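Local coordinates for hypothetical protein PH1952 (Pyrococcus horikoshii, PDB 1ZJJ) that binds magnesium and is probably a phosphatase or related hydrolase of the haloacid dehalogenase (HAD) superfamily, its physiological substrate unknown, at residues A146-T151 / V180-I185; K79-G84 / V119-V124; A72-M77 / V95-A100; F38-S43 / I66-L71; G202-M207 / G223-M228. One frame throughout, in Å; residues are numbered along the deposited sequence.

Interaction 1: A146-T151 / V180-I185; sequences ATFIGT and VEPIII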
# COMPACT_ATOMS: atom_id res chain seq x y z
N ALA B 146 6.69 -17.00 -5.10
CA ALA B 146 7.74 -16.59 -4.17
C ALA B 146 7.15 -16.27 -2.80
O ALA B 146 6.05 -15.74 -2.71
CB ALA B 146 8.47 -15.38 -4.70
N THR B 147 7.89 -16.59 -1.75
CA THR B 147 7.44 -16.30 -0.39
C THR B 147 7.31 -14.78 -0.25
O THR B 147 8.12 -14.03 -0.79
CB THR B 147 8.44 -16.82 0.66
OG1 THR B 147 8.85 -18.15 0.33
CG2 THR B 147 7.80 -16.82 2.04
N PHE B 148 6.29 -14.34 0.47
CA PHE B 148 6.06 -12.91 0.70
C PHE B 148 6.38 -12.70 2.18
O PHE B 148 5.61 -13.11 3.06
CB PHE B 148 4.59 -12.59 0.39
CG PHE B 148 4.19 -11.15 0.61
CD1 PHE B 148 5.12 -10.16 0.91
CD2 PHE B 148 2.84 -10.78 0.49
CE1 PHE B 148 4.72 -8.82 1.09
CE2 PHE B 148 2.44 -9.45 0.67
CZ PHE B 148 3.37 -8.48 0.97
N ILE B 149 7.53 -12.09 2.45
CA ILE B 149 8.00 -11.83 3.82
C ILE B 149 8.15 -10.34 4.11
O ILE B 149 8.82 -9.61 3.37
CB ILE B 149 9.38 -12.49 4.06
CG1 ILE B 149 9.30 -13.98 3.76
CG2 ILE B 149 9.84 -12.25 5.50
CD1 ILE B 149 10.66 -14.62 3.48
N GLY B 150 7.54 -9.89 5.20
CA GLY B 150 7.64 -8.49 5.59
C GLY B 150 8.44 -8.37 6.87
O GLY B 150 8.20 -9.12 7.81
N THR B 151 9.40 -7.45 6.92
CA THR B 151 10.21 -7.32 8.13
C THR B 151 9.43 -6.88 9.35
O THR B 151 9.65 -7.39 10.45
CB THR B 151 11.41 -6.35 7.93
OG1 THR B 151 10.93 -5.04 7.60
CG2 THR B 151 12.33 -6.85 6.82
N VAL B 180 -1.86 -12.00 -1.60
CA VAL B 180 -1.21 -12.98 -0.76
C VAL B 180 -0.98 -12.39 0.64
O VAL B 180 -0.59 -11.23 0.77
CB VAL B 180 0.16 -13.40 -1.36
CG1 VAL B 180 0.95 -14.21 -0.34
CG2 VAL B 180 -0.07 -14.22 -2.62
N GLU B 181 -1.22 -13.20 1.66
CA GLU B 181 -1.04 -12.77 3.05
C GLU B 181 0.44 -12.85 3.42
O GLU B 181 1.00 -13.94 3.48
CB GLU B 181 -1.87 -13.67 3.96
CG GLU B 181 -2.09 -13.13 5.35
CD GLU B 181 -2.87 -11.83 5.34
OE1 GLU B 181 -3.95 -11.79 4.70
OE2 GLU B 181 -2.41 -10.85 5.96
N PRO B 182 1.08 -11.71 3.69
CA PRO B 182 2.51 -11.72 4.04
C PRO B 182 2.84 -12.34 5.39
O PRO B 182 2.03 -12.33 6.31
CB PRO B 182 2.89 -10.25 4.01
CG PRO B 182 1.64 -9.59 4.53
CD PRO B 182 0.53 -10.34 3.78
N ILE B 183 4.05 -12.88 5.49
CA ILE B 183 4.53 -13.44 6.74
C ILE B 183 5.30 -12.26 7.35
O ILE B 183 6.34 -11.87 6.83
CB ILE B 183 5.48 -14.61 6.49
CG1 ILE B 183 4.70 -15.78 5.89
CG2 ILE B 183 6.16 -15.04 7.77
CD1 ILE B 183 5.56 -16.95 5.48
N ILE B 184 4.75 -11.66 8.41
CA ILE B 184 5.41 -10.52 9.04
C ILE B 184 6.31 -10.98 10.18
O ILE B 184 5.86 -11.66 11.11
CB ILE B 184 4.37 -9.49 9.58
CG1 ILE B 184 3.44 -9.03 8.46
CG2 ILE B 184 5.11 -8.28 10.16
CD1 ILE B 184 4.14 -8.34 7.31
N ILE B 185 7.57 -10.59 10.11
CA ILE B 185 8.55 -11.01 11.10
C ILE B 185 8.58 -10.28 12.44
O ILE B 185 8.54 -10.92 13.50
CB ILE B 185 9.98 -10.94 10.48
CG1 ILE B 185 10.02 -11.76 9.18
CG2 ILE B 185 11.01 -11.46 11.47
CD1 ILE B 185 9.66 -13.22 9.37

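Interaction 2: K79-G84 / V119-V124; sequences KHLDPG and VKHVVV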
# COMPACT_ATOMS: atom_id res chain seq x y z
N LYS B 79 15.89 -20.86 9.60
CA LYS B 79 15.26 -21.91 10.38
C LYS B 79 14.01 -22.56 9.80
O LYS B 79 13.81 -23.76 9.97
CB LYS B 79 14.92 -21.38 11.77
CG LYS B 79 14.38 -22.42 12.73
CD LYS B 79 14.14 -21.82 14.11
CE LYS B 79 13.95 -22.93 15.13
NZ LYS B 79 13.54 -22.41 16.47
N HIS B 80 13.19 -21.79 9.09
CA HIS B 80 11.93 -22.30 8.58
C HIS B 80 11.67 -22.36 7.08
O HIS B 80 10.60 -22.80 6.67
CB HIS B 80 10.78 -21.52 9.24
CG HIS B 80 10.80 -21.57 10.73
ND1 HIS B 80 10.57 -22.73 11.45
CD2 HIS B 80 11.03 -20.60 11.66
CE1 HIS B 80 10.65 -22.47 12.74
NE2 HIS B 80 10.93 -21.19 12.89
N LEU B 81 12.60 -21.92 6.25
CA LEU B 81 12.35 -21.95 4.81
C LEU B 81 13.44 -22.68 4.06
O LEU B 81 14.50 -22.99 4.62
CB LEU B 81 12.21 -20.52 4.27
CG LEU B 81 11.15 -19.64 4.94
CD1 LEU B 81 11.26 -18.22 4.39
CD2 LEU B 81 9.75 -20.20 4.71
N ASP B 82 13.19 -22.98 2.79
CA ASP B 82 14.17 -23.67 1.96
C ASP B 82 14.98 -22.66 1.17
O ASP B 82 14.42 -21.80 0.50
CB ASP B 82 13.47 -24.64 1.02
CG ASP B 82 12.56 -25.60 1.76
OD1 ASP B 82 13.04 -26.26 2.70
OD2 ASP B 82 11.37 -25.67 1.39
N PRO B 83 16.31 -22.77 1.22
CA PRO B 83 17.18 -21.84 0.50
C PRO B 83 16.76 -21.63 -0.96
O PRO B 83 16.48 -22.59 -1.68
CB PRO B 83 18.55 -22.49 0.63
CG PRO B 83 18.46 -23.17 1.97
CD PRO B 83 17.10 -23.81 1.89
N GLY B 84 16.73 -20.37 -1.37
CA GLY B 84 16.35 -20.02 -2.72
C GLY B 84 16.72 -18.57 -2.95
O GLY B 84 17.01 -17.84 -1.99
N VAL B 119 12.99 -16.01 -8.69
CA VAL B 119 12.97 -15.63 -7.28
C VAL B 119 12.12 -16.59 -6.44
O VAL B 119 10.98 -16.88 -6.81
CB VAL B 119 12.41 -14.20 -7.09
CG1 VAL B 119 12.13 -13.94 -5.61
CG2 VAL B 119 13.39 -13.19 -7.64
N LYS B 120 12.66 -17.06 -5.32
CA LYS B 120 11.93 -17.97 -4.44
C LYS B 120 11.39 -17.27 -3.19
O LYS B 120 10.41 -17.73 -2.58
CB LYS B 120 12.84 -19.14 -4.03
CG LYS B 120 13.25 -20.06 -5.17
CD LYS B 120 12.04 -20.75 -5.78
CE LYS B 120 12.42 -21.64 -6.96
NZ LYS B 120 13.18 -22.86 -6.55
N HIS B 121 12.02 -16.17 -2.80
CA HIS B 121 11.61 -15.42 -1.62
C HIS B 121 11.66 -13.91 -1.86
O HIS B 121 12.64 -13.40 -2.41
CB HIS B 121 12.53 -15.75 -0.43
CG HIS B 121 12.69 -17.21 -0.17
ND1 HIS B 121 11.66 -18.00 0.29
CD2 HIS B 121 13.76 -18.03 -0.30
CE1 HIS B 121 12.09 -19.25 0.44
NE2 HIS B 121 13.36 -19.29 0.08
N VAL B 122 10.61 -13.21 -1.46
CA VAL B 122 10.56 -11.76 -1.59
C VAL B 122 10.54 -11.20 -0.17
O VAL B 122 9.65 -11.52 0.62
CB VAL B 122 9.31 -11.28 -2.35
CG1 VAL B 122 9.28 -9.76 -2.37
CG2 VAL B 122 9.33 -11.83 -3.77
N VAL B 123 11.53 -10.38 0.17
CA VAL B 123 11.64 -9.79 1.50
C VAL B 123 11.42 -8.28 1.40
O VAL B 123 12.11 -7.58 0.66
CB VAL B 123 13.02 -10.10 2.12
CG1 VAL B 123 13.13 -9.44 3.49
CG2 VAL B 123 13.21 -11.60 2.26
N VAL B 124 10.44 -7.79 2.15
CA VAL B 124 10.08 -6.38 2.11
C VAL B 124 10.24 -5.68 3.45
O VAL B 124 9.63 -6.07 4.44
CB VAL B 124 8.61 -6.22 1.66
CG1 VAL B 124 8.27 -4.74 1.44
CG2 VAL B 124 8.36 -7.03 0.40

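Interaction 3: A72-M77 / V95-A100; sequences ATRLYM and VKEMQA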
# COMPACT_ATOMS: atom_id res chain seq x y z
N ALA B 72 16.22 -10.75 12.57
CA ALA B 72 15.17 -11.71 12.88
C ALA B 72 14.64 -12.37 11.60
O ALA B 72 14.30 -13.56 11.59
CB ALA B 72 14.02 -11.01 13.62
N THR B 73 14.58 -11.60 10.52
CA THR B 73 14.10 -12.12 9.24
C THR B 73 15.07 -13.18 8.71
O THR B 73 14.64 -14.25 8.29
CB THR B 73 13.93 -10.98 8.20
OG1 THR B 73 12.94 -10.05 8.66
CG2 THR B 73 13.49 -11.53 6.86
N ARG B 74 16.36 -12.88 8.74
CA ARG B 74 17.37 -13.84 8.29
C ARG B 74 17.27 -15.12 9.11
O ARG B 74 17.25 -16.22 8.56
CB ARG B 74 18.78 -13.26 8.41
CG ARG B 74 19.90 -14.32 8.36
CD ARG B 74 21.29 -13.72 8.07
NE ARG B 74 21.84 -12.90 9.16
CZ ARG B 74 22.31 -13.38 10.31
NH1 ARG B 74 22.29 -14.68 10.56
NH2 ARG B 74 22.81 -12.55 11.22
N LEU B 75 17.19 -14.97 10.44
CA LEU B 75 17.10 -16.12 11.33
C LEU B 75 15.83 -16.95 11.07
O LEU B 75 15.86 -18.18 11.13
CB LEU B 75 17.15 -15.67 12.80
CG LEU B 75 18.44 -14.97 13.23
CD1 LEU B 75 18.33 -14.52 14.68
CD2 LEU B 75 19.62 -15.91 13.06
N TYR B 76 14.73 -16.27 10.78
CA TYR B 76 13.48 -16.96 10.50
C TYR B 76 13.63 -17.78 9.21
O TYR B 76 13.28 -18.96 9.16
CB TYR B 76 12.34 -15.96 10.33
CG TYR B 76 11.06 -16.61 9.86
CD1 TYR B 76 10.25 -17.33 10.74
CD2 TYR B 76 10.71 -16.60 8.51
CE1 TYR B 76 9.13 -18.02 10.29
CE2 TYR B 76 9.59 -17.28 8.04
CZ TYR B 76 8.81 -17.99 8.94
OH TYR B 76 7.72 -18.68 8.47
N MET B 77 14.14 -17.13 8.16
CA MET B 77 14.33 -17.78 6.87
C MET B 77 15.24 -19.00 6.99
O MET B 77 14.93 -20.07 6.47
CB MET B 77 14.91 -16.78 5.86
CG MET B 77 13.96 -15.63 5.56
SD MET B 77 14.70 -14.31 4.58
CE MET B 77 14.54 -15.01 2.94
N VAL B 95 19.57 -5.67 3.14
CA VAL B 95 20.33 -6.29 2.06
C VAL B 95 21.50 -7.07 2.63
O VAL B 95 21.78 -8.18 2.18
CB VAL B 95 20.87 -5.24 1.05
CG1 VAL B 95 21.91 -5.90 0.14
CG2 VAL B 95 19.73 -4.68 0.21
N LYS B 96 22.18 -6.50 3.61
CA LYS B 96 23.33 -7.15 4.25
C LYS B 96 22.94 -8.46 4.92
O LYS B 96 23.66 -9.46 4.82
CB LYS B 96 23.95 -6.22 5.28
CG LYS B 96 24.41 -4.88 4.72
CD LYS B 96 25.91 -4.78 4.69
CE LYS B 96 26.35 -3.60 3.84
NZ LYS B 96 27.54 -2.91 4.41
N GLU B 97 21.81 -8.46 5.62
CA GLU B 97 21.34 -9.66 6.30
C GLU B 97 20.99 -10.75 5.29
O GLU B 97 21.24 -11.93 5.53
CB GLU B 97 20.12 -9.36 7.17
CG GLU B 97 20.39 -8.40 8.31
CD GLU B 97 21.28 -9.00 9.39
OE1 GLU B 97 21.77 -10.14 9.23
OE2 GLU B 97 21.50 -8.31 10.41
N MET B 98 20.40 -10.36 4.17
CA MET B 98 20.04 -11.34 3.15
C MET B 98 21.29 -11.87 2.46
O MET B 98 21.37 -13.05 2.11
CB MET B 98 19.06 -10.73 2.14
CG MET B 98 17.70 -10.34 2.74
SD MET B 98 16.84 -11.74 3.52
CE MET B 98 17.41 -11.59 5.22
N GLN B 99 22.28 -11.01 2.28
CA GLN B 99 23.53 -11.44 1.65
C GLN B 99 24.19 -12.48 2.56
O GLN B 99 24.75 -13.46 2.08
CB GLN B 99 24.47 -10.24 1.45
CG GLN B 99 23.92 -9.19 0.50
CD GLN B 99 24.86 -8.02 0.29
OE1 GLN B 99 25.45 -7.50 1.24
NE2 GLN B 99 24.98 -7.58 -0.96
N ALA B 100 24.09 -12.26 3.87
CA ALA B 100 24.66 -13.17 4.85
C ALA B 100 24.08 -14.58 4.75
O ALA B 100 24.74 -15.55 5.09
CB ALA B 100 24.46 -12.61 6.25

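Interaction 4: F38-S43 / I66-L71; sequences FLTNNS and IITSGL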
# COMPACT_ATOMS: atom_id res chain seq x y z
N PHE B 38 18.15 -5.31 23.02
CA PHE B 38 17.40 -4.24 22.38
C PHE B 38 16.70 -4.88 21.18
O PHE B 38 17.28 -5.72 20.48
CB PHE B 38 18.35 -3.12 21.96
CG PHE B 38 19.08 -2.47 23.13
CD1 PHE B 38 18.65 -2.67 24.44
CD2 PHE B 38 20.18 -1.64 22.91
CE1 PHE B 38 19.30 -2.06 25.52
CE2 PHE B 38 20.83 -1.02 23.98
CZ PHE B 38 20.39 -1.23 25.28
N LEU B 39 15.46 -4.48 20.94
CA LEU B 39 14.67 -5.08 19.87
C LEU B 39 13.95 -4.04 19.03
O LEU B 39 12.93 -3.49 19.47
CB LEU B 39 13.66 -6.06 20.49
CG LEU B 39 12.82 -6.95 19.57
CD1 LEU B 39 13.73 -8.01 18.97
CD2 LEU B 39 11.69 -7.62 20.35
N THR B 40 14.46 -3.78 17.83
CA THR B 40 13.84 -2.80 16.93
C THR B 40 13.23 -3.42 15.67
O THR B 40 13.80 -4.33 15.07
CB THR B 40 14.85 -1.72 16.50
OG1 THR B 40 14.21 -0.79 15.62
CG2 THR B 40 16.04 -2.35 15.77
N ASN B 41 12.05 -2.91 15.28
CA ASN B 41 11.35 -3.34 14.08
C ASN B 41 11.98 -2.75 12.83
O ASN B 41 11.68 -3.14 11.70
CB ASN B 41 9.89 -2.89 14.20
CG ASN B 41 9.04 -4.04 14.67
OD1 ASN B 41 9.53 -5.12 14.98
ND2 ASN B 41 7.73 -3.78 14.75
N ASN B 42 12.86 -1.78 13.02
CA ASN B 42 13.49 -1.10 11.89
C ASN B 42 14.50 -2.03 11.22
O ASN B 42 15.33 -2.64 11.90
CB ASN B 42 14.17 0.19 12.36
CG ASN B 42 14.40 1.17 11.23
OD1 ASN B 42 15.02 0.85 10.22
ND2 ASN B 42 13.89 2.39 11.40
N SER B 43 14.43 -2.15 9.90
CA SER B 43 15.35 -3.04 9.19
C SER B 43 16.34 -2.34 8.26
O SER B 43 17.08 -3.00 7.52
CB SER B 43 14.55 -4.07 8.38
OG SER B 43 13.86 -3.44 7.32
N ILE B 66 21.74 -6.52 20.13
CA ILE B 66 20.86 -5.65 19.35
C ILE B 66 20.17 -6.48 18.26
O ILE B 66 20.81 -6.93 17.31
CB ILE B 66 21.63 -4.51 18.66
CG1 ILE B 66 22.31 -3.63 19.72
CG2 ILE B 66 20.67 -3.67 17.79
CD1 ILE B 66 23.13 -2.47 19.14
N ILE B 67 18.87 -6.69 18.40
CA ILE B 67 18.10 -7.47 17.44
C ILE B 67 17.24 -6.56 16.56
O ILE B 67 16.38 -5.84 17.06
CB ILE B 67 17.18 -8.47 18.15
CG1 ILE B 67 18.00 -9.33 19.11
CG2 ILE B 67 16.45 -9.34 17.13
CD1 ILE B 67 17.16 -10.19 20.01
N THR B 68 17.50 -6.61 15.26
CA THR B 68 16.76 -5.81 14.30
C THR B 68 15.79 -6.75 13.57
O THR B 68 16.00 -7.97 13.55
CB THR B 68 17.69 -5.19 13.26
OG1 THR B 68 18.36 -6.23 12.54
CG2 THR B 68 18.74 -4.31 13.93
N SER B 69 14.75 -6.19 12.97
CA SER B 69 13.81 -7.04 12.25
C SER B 69 14.55 -7.75 11.11
O SER B 69 14.21 -8.86 10.75
CB SER B 69 12.64 -6.21 11.70
OG SER B 69 13.06 -5.22 10.79
N GLY B 70 15.58 -7.09 10.57
CA GLY B 70 16.35 -7.69 9.49
C GLY B 70 17.07 -8.94 9.95
O GLY B 70 17.13 -9.94 9.24
N LEU B 71 17.65 -8.88 11.15
CA LEU B 71 18.35 -10.05 11.62
C LEU B 71 17.35 -11.13 11.99
O LEU B 71 17.54 -12.30 11.71
CB LEU B 71 19.16 -9.65 12.86
CG LEU B 71 19.64 -10.86 13.66
CD1 LEU B 71 20.78 -11.60 12.97
CD2 LEU B 71 20.15 -10.49 15.05

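Interaction 5: G202-M207 / G223-M228; sequences GEELWM and GMKAIM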
# COMPACT_ATOMS: atom_id res chain seq x y z
N GLY B 202 15.13 -19.84 29.11
CA GLY B 202 14.13 -20.09 30.13
C GLY B 202 13.82 -18.92 31.06
O GLY B 202 13.17 -19.10 32.08
N GLU B 203 14.26 -17.71 30.72
CA GLU B 203 14.05 -16.52 31.57
C GLU B 203 12.62 -15.97 31.56
O GLU B 203 11.84 -16.21 30.63
CB GLU B 203 15.01 -15.38 31.16
CG GLU B 203 16.43 -15.57 31.67
CD GLU B 203 17.36 -16.08 30.63
OE1 GLU B 203 18.58 -16.00 30.86
OE2 GLU B 203 16.90 -16.56 29.57
N GLU B 204 12.33 -15.17 32.58
CA GLU B 204 11.03 -14.51 32.68
C GLU B 204 11.33 -13.27 31.87
O GLU B 204 12.24 -12.52 32.21
CB GLU B 204 10.72 -14.12 34.12
CG GLU B 204 9.62 -13.10 34.21
CD GLU B 204 9.36 -12.66 35.63
OE1 GLU B 204 8.58 -11.71 35.81
OE2 GLU B 204 9.94 -13.26 36.58
N LEU B 205 10.59 -13.05 30.79
CA LEU B 205 10.84 -11.92 29.91
C LEU B 205 9.99 -10.69 30.17
O LEU B 205 8.79 -10.79 30.43
CB LEU B 205 10.63 -12.34 28.45
CG LEU B 205 11.44 -13.54 27.94
CD1 LEU B 205 11.03 -13.85 26.50
CD2 LEU B 205 12.93 -13.22 28.03
N TRP B 206 10.63 -9.52 30.10
CA TRP B 206 9.97 -8.23 30.26
C TRP B 206 10.18 -7.47 28.96
O TRP B 206 11.26 -7.51 28.37
CB TRP B 206 10.59 -7.41 31.39
CG TRP B 206 10.30 -7.88 32.78
CD1 TRP B 206 9.70 -9.05 33.16
CD2 TRP B 206 10.65 -7.20 33.99
NE1 TRP B 206 9.67 -9.14 34.54
CE2 TRP B 206 10.24 -8.02 35.07
CE3 TRP B 206 11.27 -5.97 34.27
CZ2 TRP B 206 10.43 -7.65 36.41
CZ3 TRP B 206 11.46 -5.61 35.60
CH2 TRP B 206 11.05 -6.44 36.65
N MET B 207 9.15 -6.77 28.50
CA MET B 207 9.22 -5.98 27.27
C MET B 207 8.97 -4.52 27.62
O MET B 207 7.96 -4.18 28.23
CB MET B 207 8.17 -6.45 26.27
CG MET B 207 8.16 -5.69 24.95
SD MET B 207 9.65 -6.00 23.98
CE MET B 207 9.95 -4.36 23.26
N GLY B 223 3.11 -13.36 26.54
CA GLY B 223 3.30 -13.45 27.98
C GLY B 223 4.51 -12.78 28.60
O GLY B 223 5.07 -13.28 29.58
N MET B 224 4.91 -11.65 28.05
CA MET B 224 6.03 -10.90 28.58
C MET B 224 5.42 -9.78 29.41
O MET B 224 4.34 -9.28 29.07
CB MET B 224 6.85 -10.27 27.46
CG MET B 224 7.35 -11.23 26.42
SD MET B 224 7.94 -10.31 24.99
CE MET B 224 9.55 -9.72 25.59
N LYS B 225 6.08 -9.39 30.50
CA LYS B 225 5.55 -8.30 31.30
C LYS B 225 5.53 -7.09 30.37
O LYS B 225 6.56 -6.73 29.78
CB LYS B 225 6.45 -8.02 32.51
CG LYS B 225 5.98 -6.86 33.37
CD LYS B 225 6.95 -6.55 34.50
CE LYS B 225 6.94 -7.64 35.56
NZ LYS B 225 5.64 -7.68 36.28
N ALA B 226 4.37 -6.46 30.23
CA ALA B 226 4.21 -5.31 29.34
C ALA B 226 4.46 -3.97 30.04
O ALA B 226 3.59 -3.44 30.74
CB ALA B 226 2.80 -5.33 28.72
N ILE B 227 5.65 -3.42 29.83
CA ILE B 227 6.02 -2.16 30.44
C ILE B 227 6.07 -1.05 29.41
O ILE B 227 6.83 -1.12 28.44
CB ILE B 227 7.40 -2.24 31.11
CG1 ILE B 227 7.45 -3.43 32.07
CG2 ILE B 227 7.69 -0.93 31.85
CD1 ILE B 227 8.83 -3.70 32.64
N MET B 228 5.27 -0.01 29.61
CA MET B 228 5.27 1.10 28.68
C MET B 228 5.89 2.33 29.32
O MET B 228 5.66 2.62 30.50
CB MET B 228 3.85 1.43 28.22
CG MET B 228 3.79 2.46 27.11
SD MET B 228 2.12 2.84 26.52
CE MET B 228 1.86 4.46 27.22
O HOH W 1 6.83 -12.73 31.84

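Interaction 1: A146-T151 / V180-I185
In the four-stranded parallel sheet of the second domain, probably the cap of this HAD-type fold, I149 and G150 of strand 147-150 pair with I183 and I184 of the edge strand 183-184. The ladder is parallel. F148 O accepts from I183 N at 2.9 Å, I183 O from G150 N at 2.8 Å, and G150 O from I185 N at 2.8 Å. The F148 side chain reaches back toward the start of the partner segment, its CG anti to the backbone N (chi1 179°). P182 CB sits squarely over the face of the ring, 3.4 Å from its centroid, in a CH-pi contact. V180 O lies at the ring edge, 3.5 Å from F148 CD2. Helix 167-178 adds I171 and L174 to the packing of this phenyl ring. On the I149 side of the sheet, I149 CG2 touches I185 CG1 at 3.7 Å. T147 OG1 is engaged by H121 on the next strand. On the I184 side, where G150 has no side chain, I184 CD1 folds down to 3.9 Å from G150 CA.

Interaction 2: K79-G84 / V119-V124
H121 of strand 121-124 reaches across to D82, which follows the end of helix 69-80. Its NE2 donates to D82 O over 2.8 Å, with an N-H...O angle of 157°. The carbonyl oxygen lies in the imidazole plane, so the bond uses the ring edge and helps fix the ring's rotation. The torsion chi1 of -52° sets H121 CG beside its own backbone N and aims the ring at the 82-84 turn. There G84 O also lies at the ring edge, 3.7 Å from H121 CD2. The other ring nitrogen, ND1, is hydrogen-bonded to T147 OG1, so both nitrogens have a partner and the ring is gripped from two ends. L81, the first residue after the helix to leave helical geometry, runs past H121 in the opposite direction: its CB is 4.0 Å from H121 CE1 and its CD1 is 4.1 Å from H121 ND1. K120 touches with CB and CG. K120 CB rests 3.8 Å from G84 CA, close against a backbone without a side chain, K120 CG lies 4.0 Å from the same atom, and the chain bends at chi2 (-63°) so that the amino group ends far from G84. The contact lies at the surface of the second domain, where the loop leaving helix 69-80 swings round to begin strand 86-89; K120 and H121 bond through their backbones to K85, W103 lies against the H121 ring, and M77 of helix 69-80 packs on the H121 side chain.

Interaction 3: A72-M77 / V95-A100
The polar part of this contact is a salt bridge between R74 and E97. R74 NE donates to E97 OE1 at 2.8 Å with an N-H...O angle of 164°, and the oxygen, met nearly along its own C-O axis, lies in the guanidinium plane at its edge. The two side chains cross at about a right angle, yet the guanidinium and carboxylate planes are tilted by just 29°. R74 gets there as an extended chain that bends at chi3 (69°), while E97 curls at chi2 to bring its carboxylate over. The R74 aliphatic stem slides along the partner helix: R74 CD passes 3.1 Å from E97 O, and A100 CB sits 3.8 Å from the same R74 CD. These are helices 69-80 and 92-101 of the probable cap, running in the same general direction; the axes of 72-77 and 95-100 approach to 9.2 Å. Strand 86-89 joins the two helices in the chain, and both pack on the same face of this domain's sheet. The apolar part lies toward that sheet. M77 and M98 also cross at about a right angle and meet through sulfur, M77 SD to M98 SD at 3.5 Å. M98, bent at chi2 and chi3, tucks its methyl back against the other helix, with CE 3.8 Å from R74 CA and 4.2 Å from T73 CG2. Beneath the two methionines lie I86 and V123.

Interaction 4: F38-S43 / I66-L71
F38 pairs in parallel with I66, and L39 with I67, in a beta-alpha-beta unit of the Rossmann-like HAD core, whose connecting helix is 47-56. F38 O is satisfied by I67 N at 2.8 Å, and I67 O by T40 N at 2.9 Å. Further along, S69 OG donates to N41 O at 2.7 Å, coming from well above the carbonyl plane. T40 OG1 accepts from N42 N at 3.1 Å in an ST turn, and T68 OG1 caps helix 69-80 by accepting from L71 N at 3.1 Å. The T68 hydroxyl is put there by chi1 of 61°, between its backbone N and carbonyl carbon. N41 spends its amide elsewhere, on D154 and the backbone N of K187, while K187 NZ takes L39 O. N42 O is buried here without a partner in the model. The T40 side chain lies about 7 Å from the magnesium ion, consistent with the motif II threonine or serine of HAD enzymes. Apolar packing completes the pairing: the methyls T40 CG2 and T68 CG2 lie side by side at 3.8 Å, and L39 CD1 meets I67 CG2 at 3.5 Å.

Interaction 5: G202-M207 / G223-M228
K225 lies along the indole of W206, both side chains on one face of the core sheet and pointing the same way. K225 CB already lies over the indole face, 3.5 Å from W206 CD1. With CG anti to the backbone N (chi1 179°), the chain lifts CG off the ring before CD returns over the five-membered ring, 3.6 Å from its centroid, in a CH-pi contact. CE continues over the same face, 3.3 Å from W206 NE1. Bends at chi3 and chi4 then bring K225 NZ to 5.0 Å from E204 OE1. That carboxylate oxygen accepts from W206 NE1 at 3.1 Å, in the plane of the indole. Below runs the parallel ladder of the beta-alpha-beta unit connected by helix 212-221: K225 N to L205 O, M207 N to K225 O, I227 N to M207 O. A water links L205 O with G223 O. On the sheet's other face M224 CE packs on M207 CB at 3.6 Å; M207 neighbours D7 of the magnesium site. The lysine's methylenes thus shield the indole face and the indole N-H of W206 is taken by E204 OE1; at their separation the opposite charges of K225 and E204 make no salt bridge, though they probably attract each other weakly.

How the interactions relate
From the N terminus, interaction 4 comes first, closing the loop from strand 36-40 through helix 47-56 to strand 66-68 in the core sheet. Helix 69-80 then leads into the second domain. There interactions 3 and 2 cross, since their segments alternate along the chain; together they fasten helices 69-80 and 92-101 to strand 121-124, V123 packing on both M77 and M98. Interaction 1 follows in series and extends the same sheet, 147-150 lying beside 121-124. Its far end returns to the core boundary, where T151 meets S43 and S69. Interaction 5, back in the core sheet, closes the last loop, 202-228, and shares that sheet with interaction 4. None of the five nests within another.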